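DNA polymerase beta (Leishmania infantum, PDB 4P4M) catalyses template-directed addition of deoxynucleotides to DNA as a family X polymerase, and probably fills gaps during base excision repair in this trypanosomatid parasite. Local coordinates at residues 296-299 / 300-303. Residues are numbered along the deposited sequence; the frame is centred on the assembly and turned at random.
Sequences NVIM and RQAA. With D3T (2',3'-dideoxy-thymidine-5'-triphosphate), chain D; nucleotides of chain C.
Arg300 carries its extended side chain back along helix 293-305, past the carbonyl of Asn296, so that CB of Asn296 lies over one face of the guanidinium, 4.3 Å from NE of Arg300. CG of Arg300 stands beside its own backbone N (chi1 -68°) and passes 3.1 Å from Asn296 O, the same oxygen that accepts the helical bond from Arg300 N. From there NH1 reaches the minor-groove edges of two successive bases of chain C, in weak, bent hydrogen bonds to N3 of DA1 (3.0 Å) and to O2 of DT2 (3.3 Å). NH2 makes a weak bond to Thr288 OG1 and a long, weak ion pair with Glu312. One turn earlier, ND2 of Asn296 gives D3T O2 a straighter bond of 3.1 Å at 158°; the same ND2 is also hydrogen-bonded to the backbone O of Thr288, which helps to set the amide's direction. Between these groups and the phosphate of DA1, CG2 of Val297 rests on the base of DA1, 3.7 Å from its C5. In one of its two conformers the Gln301 side chain crosses Val297 at a slant, and its long, weak bond from NE2 to OP2 of DA1 is accordingly tentative. Met299 packs among Leu310, Val362 and Phe363. The helix thus lines the nascent base pair from the thumb domain, with donors for O2 of the incoming thymine and for N3 and O2 of the DNA bases. Because such minor-groove acceptors occur in both purines and pyrimidines, these contacts, although the Arg300 bonds are weak, are consistent with sensing base-pair shape more than sequence.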
loop_
_atom_site.group_PDB
_atom_site.type_symbol
_atom_site.label_atom_id
_atom_site.label_comp_id
_atom_site.label_asym_id
_atom_site.label_seq_id
_atom_site.Cartn_x
_atom_site.Cartn_y
_atom_site.Cartn_z
ATOM N N ASN A 296 11.449 -6.183 -5.630
ATOM C CA ASN A 296 10.492 -5.990 -6.730
ATOM C C ASN A 296 11.176 -5.433 -7.975
ATOM O O ASN A 296 10.870 -5.833 -9.089
ATOM C CB ASN A 296 9.346 -5.035 -6.338
ATOM C CG ASN A 296 8.385 -5.636 -5.311
ATOM O OD1 ASN A 296 8.422 -6.832 -5.021
ATOM N ND2 ASN A 296 7.500 -4.799 -4.778
ATOM N N VAL A 297 12.080 -4.480 -7.785
ATOM C CA VAL A 297 12.790 -3.910 -8.928
ATOM C C VAL A 297 13.651 -4.968 -9.635
ATOM O O VAL A 297 13.637 -5.073 -10.862
ATOM C CB VAL A 297 13.649 -2.688 -8.519
ATOM C CG1 VAL A 297 14.560 -2.273 -9.666
ATOM C CG2 VAL A 297 12.744 -1.536 -8.096
ATOM N N ILE A 298 14.386 -5.757 -8.854
ATOM C CA ILE A 298 15.193 -6.861 -9.399
ATOM C C ILE A 298 14.339 -7.893 -10.153
ATOM O O ILE A 298 14.690 -8.318 -11.262
ATOM C CB ILE A 298 16.018 -7.559 -8.282
ATOM C CG1 ILE A 298 17.130 -6.627 -7.788
ATOM C CG2 ILE A 298 16.606 -8.883 -8.775
ATOM C CD1 ILE A 298 17.735 -7.039 -6.461
ATOM N N MET A 299 13.217 -8.297 -9.566
ATOM C CA MET A 299 12.339 -9.273 -10.225
ATOM C C MET A 299 11.685 -8.692 -11.490
ATOM O O MET A 299 11.521 -9.393 -12.497
ATOM C CB MET A 299 11.279 -9.818 -9.246
ATOM C CG MET A 299 10.357 -10.886 -9.848
ATOM S SD MET A 299 9.265 -11.703 -8.643
ATOM C CE MET A 299 10.145 -13.233 -8.335
ATOM N N ARG A 300 11.317 -7.414 -11.449
ATOM C CA ARG A 300 10.728 -6.772 -12.626
ATOM C C ARG A 300 11.767 -6.594 -13.751
ATOM O O ARG A 300 11.430 -6.666 -14.937
ATOM C CB ARG A 300 10.034 -5.448 -12.249
ATOM C CG ARG A 300 8.777 -5.693 -11.391
ATOM C CD ARG A 300 8.225 -4.441 -10.682
ATOM N NE ARG A 300 7.024 -4.802 -9.922
ATOM C CZ ARG A 300 6.062 -3.949 -9.580
ATOM N NH1 ARG A 300 6.165 -2.658 -9.890
ATOM N NH2 ARG A 300 4.999 -4.393 -8.918
ATOM N N GLN A 301 13.022 -6.368 -13.380
ATOM C CA GLN A 301 14.113 -6.310 -14.354
ATOM C C GLN A 301 14.315 -7.684 -15.007
ATOM O O GLN A 301 14.530 -7.789 -16.218
ATOM C CB GLN A 301 15.416 -5.844 -13.692
ATOM C CG GLN A 301 15.480 -4.349 -13.391
ATOM C CD GLN A 301 16.697 -3.961 -12.550
ATOM O OE1 GLN A 301 17.268 -4.788 -11.835
ATOM N NE2 GLN A 301 17.097 -2.693 -12.637
ATOM N N ALA A 302 14.265 -8.739 -14.194
ATOM C CA ALA A 302 14.374 -10.101 -14.721
ATOM C C ALA A 302 13.260 -10.377 -15.737
ATOM O O ALA A 302 13.492 -10.999 -16.783
ATOM C CB ALA A 302 14.333 -11.126 -13.590
ATOM N N ALA A 303 12.046 -9.923 -15.425
ATOM C CA ALA A 303 10.919 -10.055 -16.344
ATOM C C ALA A 303 11.208 -9.347 -17.669
ATOM O O ALA A 303 11.033 -9.923 -18.747
ATOM C CB ALA A 303 9.615 -9.504 -15.697
HETATM P PA D3T D . 6.570 -0.178 2.347
HETATM O O1A D3T D . 5.391 -0.183 3.260
HETATM O O2A D3T D . 6.961 1.186 1.850
HETATM O "O5'" D3T D . 5.646 -0.656 0.897
HETATM C "C5'" D3T D . 5.068 -1.859 0.973
HETATM C "C4'" D3T D . 5.362 -2.730 -0.312
HETATM O "O4'" D3T D . 5.160 -1.961 -1.502
HETATM C "C1'" D3T D . 6.097 -2.320 -2.461
HETATM N N1 D3T D . 6.806 -1.100 -2.952
HETATM C C6 D3T D . 7.190 -0.127 -2.045
HETATM C C2 D3T D . 7.132 -0.968 -4.359
HETATM O O2 D3T D . 6.815 -1.814 -5.158
HETATM N N3 D3T D . 7.837 0.200 -4.752
HETATM C C4 D3T D . 8.162 1.091 -3.826
HETATM O O4 D3T D . 8.830 2.189 -4.236
HETATM C C5 D3T D . 7.873 1.012 -2.431
HETATM C C5M D3T D . 8.307 2.089 -1.518
HETATM C "C2'" D3T D . 7.129 -3.286 -1.833
HETATM C "C3'" D3T D . 6.848 -3.156 -0.351
HETATM O O3A D3T D . 7.607 -1.326 2.301
HETATM P PB D3T D . 7.924 -2.338 3.684
HETATM O O1B D3T D . 6.546 -2.833 3.966
HETATM O O2B D3T D . 8.809 -3.287 2.930
HETATM O O3B D3T D . 8.626 -1.663 4.871
HETATM P PG D3T D . 8.092 -0.773 6.223
HETATM O O1G D3T D . 6.600 -0.663 6.127
HETATM O O2G D3T D . 8.799 0.562 6.038
HETATM O O3G D3T D . 8.536 -1.604 7.407
ATOM O OP3 DA C 1 14.853 0.100 -15.236
ATOM P P DA C 1 14.379 0.523 -13.899
ATOM O OP1 DA C 1 13.857 1.898 -14.016
ATOM O OP2 DA C 1 15.449 0.210 -12.934
ATOM O "O5'" DA C 1 13.125 -0.385 -13.497
ATOM C "C5'" DA C 1 13.123 -1.781 -13.675
ATOM C "C4'" DA C 1 11.680 -2.261 -13.559
ATOM O "O4'" DA C 1 11.213 -2.011 -12.207
ATOM C "C3'" DA C 1 10.687 -1.567 -14.489
ATOM O "O3'" DA C 1 9.761 -2.568 -14.907
ATOM C "C2'" DA C 1 10.069 -0.487 -13.588
ATOM C "C1'" DA C 1 10.092 -1.140 -12.204
ATOM N N9 DA C 1 10.258 -0.209 -11.076
ATOM C C8 DA C 1 11.112 0.863 -11.033
ATOM N N7 DA C 1 11.079 1.528 -9.900
ATOM C C5 DA C 1 10.147 0.847 -9.136
ATOM C C6 DA C 1 9.671 1.069 -7.821
ATOM N N6 DA C 1 10.099 2.086 -7.051
ATOM N N1 DA C 1 8.746 0.216 -7.340
ATOM C C2 DA C 1 8.325 -0.787 -8.135
ATOM N N3 DA C 1 8.702 -1.093 -9.383
ATOM C C4 DA C 1 9.633 -0.231 -9.839
ATOM P P DT C 2 8.666 -2.258 -16.044
ATOM O OP1 DT C 2 8.322 -3.541 -16.697
ATOM O OP2 DT C 2 9.144 -1.110 -16.850
ATOM O "O5'" DT C 2 7.408 -1.746 -15.210
ATOM C "C5'" DT C 2 6.730 -2.675 -14.366
ATOM C "C4'" DT C 2 5.776 -1.919 -13.461
ATOM O "O4'" DT C 2 6.527 -1.139 -12.494
ATOM C "C3'" DT C 2 4.821 -0.946 -14.167
ATOM O "O3'" DT C 2 3.524 -1.562 -14.133
ATOM C "C2'" DT C 2 4.904 0.325 -13.318
ATOM C "C1'" DT C 2 5.637 -0.141 -12.055
ATOM N N1 DT C 2 6.352 0.953 -11.309
ATOM C C2 DT C 2 6.075 1.126 -9.964
ATOM O O2 DT C 2 5.293 0.442 -9.331
ATOM N N3 DT C 2 6.753 2.144 -9.360
ATOM C C4 DT C 2 7.668 2.992 -9.946
ATOM O O4 DT C 2 8.210 3.878 -9.289
ATOM C C5 DT C 2 7.924 2.765 -11.347
ATOM C C7 DT C 2 8.905 3.644 -12.084
ATOM C C6 DT C 2 7.261 1.772 -11.960
#